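Local atomic coordinates of putative hemin transport system, substrate-binding protein (Burkholderia cenocepacia J2315, PDB entry 5GIZ), a protein that binds heme in the periplasm and probably passes it on to an ABC-type transporter for uptake into the bacterial cell. Residues A222-P227 against R238-L243; I9-A14 against E60-L65; R151-L156 against P227-T232. One frame throughout, in Å; residues are numbered along the deposited sequence.

Interaction 1. Residues A222-P227 against R238-L243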
loop_
_atom_site.group_PDB
_atom_site.type_symbol
_atom_site.label_atom_id
_atom_site.label_comp_id
_atom_site.label_asym_id
_atom_site.label_seq_id
_atom_site.Cartn_x
_atom_site.Cartn_y
_atom_site.Cartn_z
ATOM N N ALA A 222 -6.617 -5.578 -23.339
ATOM C CA ALA A 222 -7.578 -4.526 -23.037
ATOM C C ALA A 222 -6.951 -3.235 -22.529
ATOM O O ALA A 222 -7.291 -2.127 -22.938
ATOM C CB ALA A 222 -8.608 -5.048 -22.042
ATOM N N LEU A 223 -6.002 -3.388 -21.618
ATOM C CA LEU A 223 -5.300 -2.250 -21.103
ATOM C C LEU A 223 -4.565 -1.513 -22.235
ATOM O O LEU A 223 -4.535 -0.274 -22.252
ATOM C CB LEU A 223 -4.262 -2.719 -20.078
ATOM C CG LEU A 223 -3.396 -1.634 -19.424
ATOM C CD1 LEU A 223 -4.214 -0.619 -18.651
ATOM C CD2 LEU A 223 -2.350 -2.330 -18.552
ATOM N N LEU A 224 -3.882 -2.259 -23.086
ATOM C CA LEU A 224 -3.031 -1.651 -24.140
ATOM C C LEU A 224 -3.866 -1.026 -25.257
ATOM O O LEU A 224 -3.392 -0.149 -25.984
ATOM C CB LEU A 224 -2.022 -2.681 -24.703
ATOM C CG LEU A 224 -0.873 -3.033 -23.720
ATOM C CD1 LEU A 224 -0.043 -4.206 -24.241
ATOM C CD2 LEU A 224 0.045 -1.838 -23.476
ATOM N N ALA A 225 -5.114 -1.447 -25.351
ATOM C CA ALA A 225 -6.066 -0.860 -26.293
ATOM C C ALA A 225 -6.793 0.377 -25.757
ATOM O O ALA A 225 -7.503 1.049 -26.513
ATOM C CB ALA A 225 -7.070 -1.908 -26.671
ATOM N N THR A 226 -6.650 0.668 -24.475
ATOM C CA THR A 226 -7.120 1.942 -23.889
ATOM C C THR A 226 -6.700 3.105 -24.821
ATOM O O THR A 226 -5.546 3.146 -25.293
ATOM C CB THR A 226 -6.517 2.163 -22.483
ATOM O OG1 THR A 226 -6.964 1.127 -21.611
ATOM C CG2 THR A 226 -6.946 3.544 -21.867
ATOM N N PRO A 227 -7.622 4.041 -25.124
ATOM C CA PRO A 227 -7.262 5.106 -26.066
ATOM C C PRO A 227 -5.998 5.809 -25.666
ATOM O O PRO A 227 -5.837 6.205 -24.510
ATOM C CB PRO A 227 -8.471 6.039 -25.998
ATOM C CG PRO A 227 -9.613 5.123 -25.753
ATOM C CD PRO A 227 -9.057 4.074 -24.814
ATOM N N ARG A 238 4.626 -3.021 -25.807
ATOM C CA ARG A 238 3.669 -3.805 -25.060
ATOM C C ARG A 238 4.201 -4.121 -23.672
ATOM O O ARG A 238 4.230 -5.279 -23.260
ATOM C CB ARG A 238 3.269 -5.062 -25.798
ATOM C CG ARG A 238 2.799 -4.730 -27.203
ATOM C CD ARG A 238 2.137 -5.903 -27.864
ATOM N NE ARG A 238 0.862 -6.259 -27.270
ATOM C CZ ARG A 238 -0.320 -5.709 -27.545
ATOM N NH1 ARG A 238 -0.438 -4.683 -28.389
ATOM N NH2 ARG A 238 -1.406 -6.189 -26.935
ATOM N N ARG A 239 4.644 -3.068 -22.975
ATOM C CA ARG A 239 5.377 -3.214 -21.697
ATOM C C ARG A 239 4.523 -2.864 -20.473
ATOM O O ARG A 239 4.223 -1.711 -20.203
ATOM C CB ARG A 239 6.591 -2.322 -21.736
ATOM C CG ARG A 239 7.719 -2.734 -20.900
ATOM C CD ARG A 239 8.885 -1.806 -21.210
ATOM N NE ARG A 239 9.647 -2.015 -22.438
ATOM C CZ ARG A 239 10.000 -1.056 -23.309
ATOM N NH1 ARG A 239 9.563 0.219 -23.200
ATOM N NH2 ARG A 239 10.810 -1.338 -24.350
ATOM N N VAL A 240 4.046 -3.917 -19.841
ATOM C CA VAL A 240 3.123 -3.860 -18.719
ATOM C C VAL A 240 3.705 -4.632 -17.565
ATOM O O VAL A 240 4.194 -5.762 -17.763
ATOM C CB VAL A 240 1.770 -4.504 -19.141
ATOM C CG1 VAL A 240 0.774 -4.535 -17.996
ATOM C CG2 VAL A 240 1.197 -3.769 -20.340
ATOM N N VAL A 241 3.604 -4.067 -16.352
ATOM C CA VAL A 241 3.945 -4.763 -15.116
ATOM C C VAL A 241 2.752 -4.696 -14.178
ATOM O O VAL A 241 2.194 -3.621 -13.961
ATOM C CB VAL A 241 5.131 -4.100 -14.404
ATOM C CG1 VAL A 241 5.332 -4.655 -13.019
ATOM C CG2 VAL A 241 6.380 -4.316 -15.263
ATOM N N SER A 242 2.362 -5.845 -13.651
ATOM C CA SER A 242 1.317 -5.897 -12.620
ATOM C C SER A 242 1.914 -6.340 -11.296
ATOM O O SER A 242 2.895 -7.089 -11.283
ATOM C CB SER A 242 0.164 -6.807 -13.068
ATOM O OG SER A 242 0.570 -8.128 -13.287
ATOM N N LEU A 243 1.301 -5.894 -10.201
ATOM C CA LEU A 243 1.588 -6.392 -8.883
ATOM C C LEU A 243 0.314 -6.227 -8.027
ATOM O O LEU A 243 -0.484 -5.323 -8.242
ATOM C CB LEU A 243 2.836 -5.684 -8.283
ATOM C CG LEU A 243 3.443 -6.318 -7.037
ATOM C CD1 LEU A 243 3.998 -7.698 -7.310
ATOM C CD2 LEU A 243 4.564 -5.455 -6.506
#
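Arg238 opens the contact by laying its guanidinium group over the end of Leu224. The methyl CD1 of Leu224 stands about 3.5 Å above the guanidinium plane, nearer the edge of the group than its centre, and comes within 3.6 Å of Arg238 NH2. The aliphatic part of the arginine joins in, with Arg238 CB 3.8 Å from the same methyl. Two features of Arg238 put the flat group there: it is the first residue past helix 233-237, where its positive phi closes a Schellman motif, and its chain kinks about the CG-CD bond (chi3 69°), which folds the guanidinium back over the leucine.

Arg239 points its side chain the other way, where NH1 is held by the carbonyl O of Asp205. Val240 then turns back and gives one methyl to each leucine. Val240 CG2 lies 3.9 Å from Leu224 CD2, the two side chains running antiparallel alongside each other, and Val240 CG1 meets Leu223 CD2, also at 3.9 Å. Leu223 reaches across because its CG is anti to the backbone N (chi1 179°).

The far end of 222-227 is held internally. Thr226 OG1 donates to Leu223 O at 2.9 Å from above the carbonyl plane, on the same face as the Thr226 backbone N, and also hydrogen-bonds His158 NE2; His158 contacts heme in another structure of this protein. In the fold, helix 220-225 packs against the start of strand 240-243, which pairs in parallel with strand 206-210. Helix 255-269 touches Val241 and Leu243, while Leu223 also packs against Ile209 of strand 206-210 and Leu214 and Val217 of helix 211-217.

Interaction 2. Residues I9-A14 against E60-L65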
loop_
_atom_site.group_PDB
_atom_site.type_symbol
_atom_site.label_atom_id
_atom_site.label_comp_id
_atom_site.label_asym_id
_atom_site.label_seq_id
_atom_site.Cartn_x
_atom_site.Cartn_y
_atom_site.Cartn_z
ATOM N N ILE A 9 -8.850 -4.128 17.020
ATOM C CA ILE A 9 -9.275 -3.993 15.641
ATOM C C ILE A 9 -8.279 -3.114 14.890
ATOM O O ILE A 9 -7.795 -2.122 15.426
ATOM C CB ILE A 9 -10.717 -3.472 15.556
ATOM C CG1 ILE A 9 -11.661 -4.552 16.120
ATOM C CG2 ILE A 9 -11.072 -3.015 14.127
ATOM C CD1 ILE A 9 -13.101 -4.113 16.219
ATOM N N VAL A 10 -7.980 -3.487 13.647
ATOM C CA VAL A 10 -6.979 -2.755 12.881
ATOM C C VAL A 10 -7.617 -2.313 11.566
ATOM O O VAL A 10 -8.260 -3.112 10.890
ATOM C CB VAL A 10 -5.721 -3.619 12.648
ATOM C CG1 VAL A 10 -4.650 -2.817 11.907
ATOM C CG2 VAL A 10 -5.194 -4.165 13.962
ATOM N N ILE A 11 -7.415 -1.061 11.227
ATOM C CA ILE A 11 -7.930 -0.450 10.007
ATOM C C ILE A 11 -6.753 -0.039 9.178
ATOM O O ILE A 11 -6.046 0.866 9.576
ATOM C CB ILE A 11 -8.870 0.751 10.265
ATOM C CG1 ILE A 11 -9.958 0.457 11.319
ATOM C CG2 ILE A 11 -9.404 1.195 8.912
ATOM C CD1 ILE A 11 -10.825 -0.704 11.042
ATOM N N GLY A 12 -6.587 -0.654 8.006
ATOM C CA GLY A 12 -5.515 -0.361 7.111
ATOM C C GLY A 12 -4.617 -1.576 6.945
ATOM O O GLY A 12 -3.985 -2.051 7.880
ATOM N N GLY A 13 -4.565 -2.090 5.730
ATOM C CA GLY A 13 -3.839 -3.308 5.475
ATOM C C GLY A 13 -2.406 -3.368 5.975
ATOM O O GLY A 13 -1.949 -4.370 6.529
ATOM N N ALA A 14 -1.674 -2.283 5.818
ATOM C CA ALA A 14 -0.316 -2.268 6.301
ATOM C C ALA A 14 -0.210 -2.297 7.791
ATOM O O ALA A 14 0.782 -2.765 8.319
ATOM C CB ALA A 14 0.437 -1.054 5.756
ATOM N N GLU A 60 -21.167 0.487 14.174
ATOM C CA GLU A 60 -21.913 -0.507 14.900
ATOM C C GLU A 60 -21.313 -1.893 14.753
ATOM O O GLU A 60 -21.212 -2.630 15.723
ATOM C CB GLU A 60 -23.358 -0.592 14.390
ATOM C CG GLU A 60 -24.075 0.723 14.382
ATOM C CD GLU A 60 -24.150 1.312 12.983
ATOM O OE1 GLU A 60 -25.273 1.244 12.408
ATOM O OE2 GLU A 60 -23.130 1.821 12.442
ATOM N N GLY A 61 -20.928 -2.238 13.532
ATOM C CA GLY A 61 -20.280 -3.526 13.290
ATOM C C GLY A 61 -18.979 -3.656 14.025
ATOM O O GLY A 61 -18.681 -4.680 14.663
ATOM N N LEU A 62 -18.190 -2.609 13.927
ATOM C CA LEU A 62 -16.925 -2.540 14.640
ATOM C C LEU A 62 -17.125 -2.689 16.144
ATOM O O LEU A 62 -16.493 -3.528 16.805
ATOM C CB LEU A 62 -16.234 -1.230 14.221
ATOM C CG LEU A 62 -14.795 -1.047 14.682
ATOM C CD1 LEU A 62 -14.104 0.041 13.849
ATOM C CD2 LEU A 62 -14.697 -0.671 16.169
ATOM N N LEU A 63 -18.048 -1.916 16.708
ATOM C CA LEU A 63 -18.296 -2.019 18.155
ATOM C C LEU A 63 -18.851 -3.338 18.571
ATOM O O LEU A 63 -18.654 -3.764 19.702
ATOM C CB LEU A 63 -19.213 -0.877 18.654
ATOM C CG LEU A 63 -18.538 0.490 18.592
ATOM C CD1 LEU A 63 -19.556 1.606 18.736
ATOM C CD2 LEU A 63 -17.420 0.612 19.600
ATOM N N SER A 64 -19.580 -4.014 17.685
ATOM C CA SER A 64 -20.118 -5.323 18.036
ATOM C C SER A 64 -19.032 -6.372 18.290
ATOM O O SER A 64 -19.301 -7.407 18.923
ATOM C CB SER A 64 -21.077 -5.833 16.955
ATOM O OG SER A 64 -20.420 -6.392 15.844
ATOM N N LEU A 65 -17.810 -6.090 17.833
ATOM C CA LEU A 65 -16.713 -6.949 18.096
ATOM C C LEU A 65 -16.008 -6.649 19.427
ATOM O O LEU A 65 -14.961 -7.248 19.750
ATOM C CB LEU A 65 -15.719 -6.932 16.930
ATOM C CG LEU A 65 -16.275 -7.352 15.586
ATOM C CD1 LEU A 65 -15.201 -7.195 14.521
ATOM C CD2 LEU A 65 -16.797 -8.784 15.664
#
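The terminal methyl of Ile9 plugs a hollow at the C-terminal end of helix 59-64, walled by Leu62 and by Leu65 just beyond it. CD1 of Ile9 sits 3.8 Å from Leu62 CD2 and 3.9 Å from Leu65 CB, while the floor of the hollow is backbone: Leu62 O lies 3.5 Å from Ile9 CD1. That carbonyl is already engaged, accepting from Leu65 N at 3.1 Å in the last turn, so the methyl rests against an oxygen that has a polar partner. Ile9 reaches so far because its chain is fully extended beyond CB (chi2 174°), carrying the methyl straight out from the strand.

A second, looser bump lies two residues on. Ile11 CD1 approaches Leu62 CD1 at 4.4 Å, methyl to methyl, and Leu62 thereby spans both isoleucines, its CD2 branch serving Ile9 and its CD1 branch Ile11. Both isoleucines are on the same face of strand 6-11, an inner strand of the four-stranded parallel sheet of a Rossmann-like lobe. Helix 59-64 belongs to the connection that leaves strand 30-35, on one flank of 6-11, and returns as strand 69-72 on the other: a beta-alpha-beta crossover passing over the strand between.

Leu62 is backed by Val85 of helix 79-87, and Ile9 also touches Val33 and Pro67. Where the helix ends, Ser64 OG folds back to Gly61 O at 2.7 Å, and Leu65 O takes a hydrogen bond from Arg7 NH2. Past the strand, Gly12 turns the chain with positive phi and occupies the N-cap of helix 13-23; its N is held by Asp36 OD1. Gly13, next in line, contacts heme in another structure of this protein, and Ile11 lies against Gln54, a second heme-contacting residue.

Interaction 3. Residues R151-L156 against P227-T232. With SO4 (sulfate ion), chain D.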
loop_
_atom_site.group_PDB
_atom_site.type_symbol
_atom_site.label_atom_id
_atom_site.label_comp_id
_atom_site.label_asym_id
_atom_site.label_seq_id
_atom_site.Cartn_x
_atom_site.Cartn_y
_atom_site.Cartn_z
ATOM N N ARG A 151 10.583 6.024 -17.418
ATOM C CA ARG A 151 9.317 6.674 -17.075
ATOM C C ARG A 151 8.234 5.641 -16.900
ATOM O O ARG A 151 7.992 4.846 -17.791
ATOM C CB ARG A 151 8.927 7.677 -18.151
ATOM C CG ARG A 151 9.991 8.739 -18.441
ATOM C CD ARG A 151 9.514 9.713 -19.516
ATOM N NE ARG A 151 8.482 10.591 -18.998
ATOM C CZ ARG A 151 8.681 11.686 -18.296
ATOM N NH1 ARG A 151 9.905 12.064 -17.931
ATOM N NH2 ARG A 151 7.621 12.372 -17.845
ATOM N N VAL A 152 7.591 5.631 -15.738
ATOM C CA VAL A 152 6.574 4.643 -15.419
ATOM C C VAL A 152 5.268 5.353 -15.117
ATOM O O VAL A 152 5.243 6.247 -14.275
ATOM C CB VAL A 152 6.984 3.809 -14.187
ATOM C CG1 VAL A 152 5.884 2.811 -13.836
ATOM C CG2 VAL A 152 8.316 3.103 -14.454
ATOM N N LEU A 153 4.181 4.919 -15.773
ATOM C CA LEU A 153 2.812 5.395 -15.540
ATOM C C LEU A 153 2.148 4.376 -14.647
ATOM O O LEU A 153 2.110 3.215 -15.030
ATOM C CB LEU A 153 2.089 5.393 -16.862
ATOM C CG LEU A 153 0.603 5.757 -16.784
ATOM C CD1 LEU A 153 0.430 7.195 -16.394
ATOM C CD2 LEU A 153 -0.084 5.425 -18.114
ATOM N N PHE A 154 1.607 4.827 -13.519
ATOM C CA PHE A 154 0.772 4.007 -12.657
ATOM C C PHE A 154 -0.700 4.281 -12.848
ATOM O O PHE A 154 -1.152 5.374 -12.621
ATOM C CB PHE A 154 1.116 4.139 -11.145
ATOM C CG PHE A 154 0.263 3.233 -10.294
ATOM C CD1 PHE A 154 0.477 1.897 -10.302
ATOM C CD2 PHE A 154 -0.828 3.715 -9.602
ATOM C CE1 PHE A 154 -0.323 1.011 -9.597
ATOM C CE2 PHE A 154 -1.627 2.818 -8.887
ATOM C CZ PHE A 154 -1.388 1.500 -8.913
ATOM N N VAL A 155 -1.394 3.263 -13.296
ATOM C CA VAL A 155 -2.840 3.251 -13.413
ATOM C C VAL A 155 -3.443 2.596 -12.178
ATOM O O VAL A 155 -3.220 1.400 -11.941
ATOM C CB VAL A 155 -3.258 2.422 -14.630
ATOM C CG1 VAL A 155 -4.792 2.282 -14.688
ATOM C CG2 VAL A 155 -2.694 3.071 -15.907
ATOM N N LEU A 156 -4.301 3.352 -11.486
ATOM C CA LEU A 156 -5.064 2.789 -10.378
ATOM C C LEU A 156 -6.272 2.009 -10.893
ATOM O O LEU A 156 -6.508 0.880 -10.497
ATOM C CB LEU A 156 -5.536 3.909 -9.450
ATOM C CG LEU A 156 -6.312 3.440 -8.203
ATOM C CD1 LEU A 156 -5.472 2.465 -7.376
ATOM C CD2 LEU A 156 -6.753 4.629 -7.381
ATOM N N PRO A 227 -7.622 4.041 -25.124
ATOM C CA PRO A 227 -7.262 5.106 -26.066
ATOM C C PRO A 227 -5.998 5.809 -25.666
ATOM O O PRO A 227 -5.837 6.205 -24.510
ATOM C CB PRO A 227 -8.471 6.039 -25.998
ATOM C CG PRO A 227 -9.613 5.123 -25.753
ATOM C CD PRO A 227 -9.057 4.074 -24.814
ATOM N N GLY A 228 -5.051 5.874 -26.607
ATOM C CA GLY A 228 -3.831 6.600 -26.401
ATOM C C GLY A 228 -2.675 5.718 -25.962
ATOM O O GLY A 228 -1.540 6.145 -26.111
ATOM N N PHE A 229 -2.947 4.539 -25.400
ATOM C CA PHE A 229 -1.856 3.727 -24.821
ATOM C C PHE A 229 -0.986 3.117 -25.868
ATOM O O PHE A 229 0.190 3.008 -25.614
ATOM C CB PHE A 229 -2.350 2.609 -23.892
ATOM C CG PHE A 229 -2.712 3.088 -22.506
ATOM C CD1 PHE A 229 -3.633 4.116 -22.312
ATOM C CD2 PHE A 229 -2.094 2.540 -21.415
ATOM C CE1 PHE A 229 -3.928 4.571 -21.031
ATOM C CE2 PHE A 229 -2.391 2.986 -20.146
ATOM C CZ PHE A 229 -3.308 3.993 -19.953
ATOM N N GLY A 230 -1.547 2.727 -27.013
ATOM C CA GLY A 230 -0.730 2.143 -28.095
ATOM C C GLY A 230 0.384 3.031 -28.573
ATOM O O GLY A 230 1.502 2.544 -28.771
ATOM N N ALA A 231 0.102 4.323 -28.710
ATOM C CA ALA A 231 1.040 5.262 -29.252
ATOM C C ALA A 231 1.866 5.892 -28.157
ATOM O O ALA A 231 1.966 7.120 -28.063
ATOM C CB ALA A 231 0.306 6.341 -30.030
ATOM N N THR A 232 2.520 5.053 -27.374
ATOM C CA THR A 232 3.475 5.477 -26.355
ATOM C C THR A 232 4.617 4.482 -26.427
ATOM O O THR A 232 4.485 3.397 -26.998
ATOM C CB THR A 232 2.900 5.408 -24.921
ATOM O OG1 THR A 232 2.558 4.063 -24.621
ATOM C CG2 THR A 232 1.681 6.269 -24.755
HETATM S S SO4 D . 9.494 15.477 -16.446
HETATM O O1 SO4 D . 10.134 14.363 -15.717
HETATM O O2 SO4 D . 9.418 16.602 -15.510
HETATM O O3 SO4 D . 10.300 15.792 -17.643
HETATM O O4 SO4 D . 8.132 15.086 -16.864
#
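Phe229 meets Leu153 and Val155 against one face of the mixed sheet of a Rossmann-like lobe, the second of the two lobes expected of a periplasmic binding protein for heme or siderophores. The residues 151-156 form a strand in that sheet; 227-232 is the loop joining helix 220-225 to helix 233-237.

The packing between them is wholly apolar. Leu153 and Val155, two apart on the strand, present their side chains to the same side and receive the far end of one ring. Leu153 CD2 comes obliquely to Phe229 CE2 at 3.9 Å, its side chain crossing the ring's at about a right angle; Val155 CG2 arrives at the edge, near the ring plane, 4.2 Å from Phe229 CZ. Phe229 is directed inward with CG anti to its carbonyl carbon (chi1 -80°), and Leu199 of helix 196-202 packs on it too. Within the loop, Pro227 O lies in plane at the ring edge. Val155 also lies beside His158, which contacts heme in another structure of this protein.

Backbone turns and one hydroxyl shape the loop. Gly228 takes a positive phi just before the phenylalanine, Ala231 centres an inverse gamma turn, and Thr232 OG1 donates to Phe229 O at 2.8 Å. The same hydroxyl caps Gly235 N at the start of helix 233-237, tying the ring's own backbone to the next helix.

Hydrogen bonds to an anion and to two carbonyls gather round Arg151, at the start of the segment. Ala202 O braces NE and Ala184 O braces NH2, and the NH1-NH2 edge holds a sulfate, probably picked up from the crystallisation solution, with the sulfur in the guanidinium plane: Arg151 NH2 reaches sulfate O4 at 2.9 Å (N-H...O angle 161°) and Arg151 NH1 reaches O1 at 3.2 Å.

Overall arrangement
Interactions 1 and 3 lie in the same lobe, their centres about 7 Å apart, and share Pro227: helix 220-225 and the loop after it lie along one mixed sheet, helix against strand 240-243 and loop against strand 151-159. They meet directly where Leu223 O and Leu224 O pack on Phe229. Interaction 2 belongs to the other lobe, its centre about 35 and 36 Å from those of interactions 1 and 3; like interaction 1 it sets a helix against a strand, here of a parallel sheet. Interactions 2 and 3 are buried and, across the segments, apolar only, whereas the partly buried interaction 1 adds the guanidinium face of the exposed Arg238 over a leucine methyl.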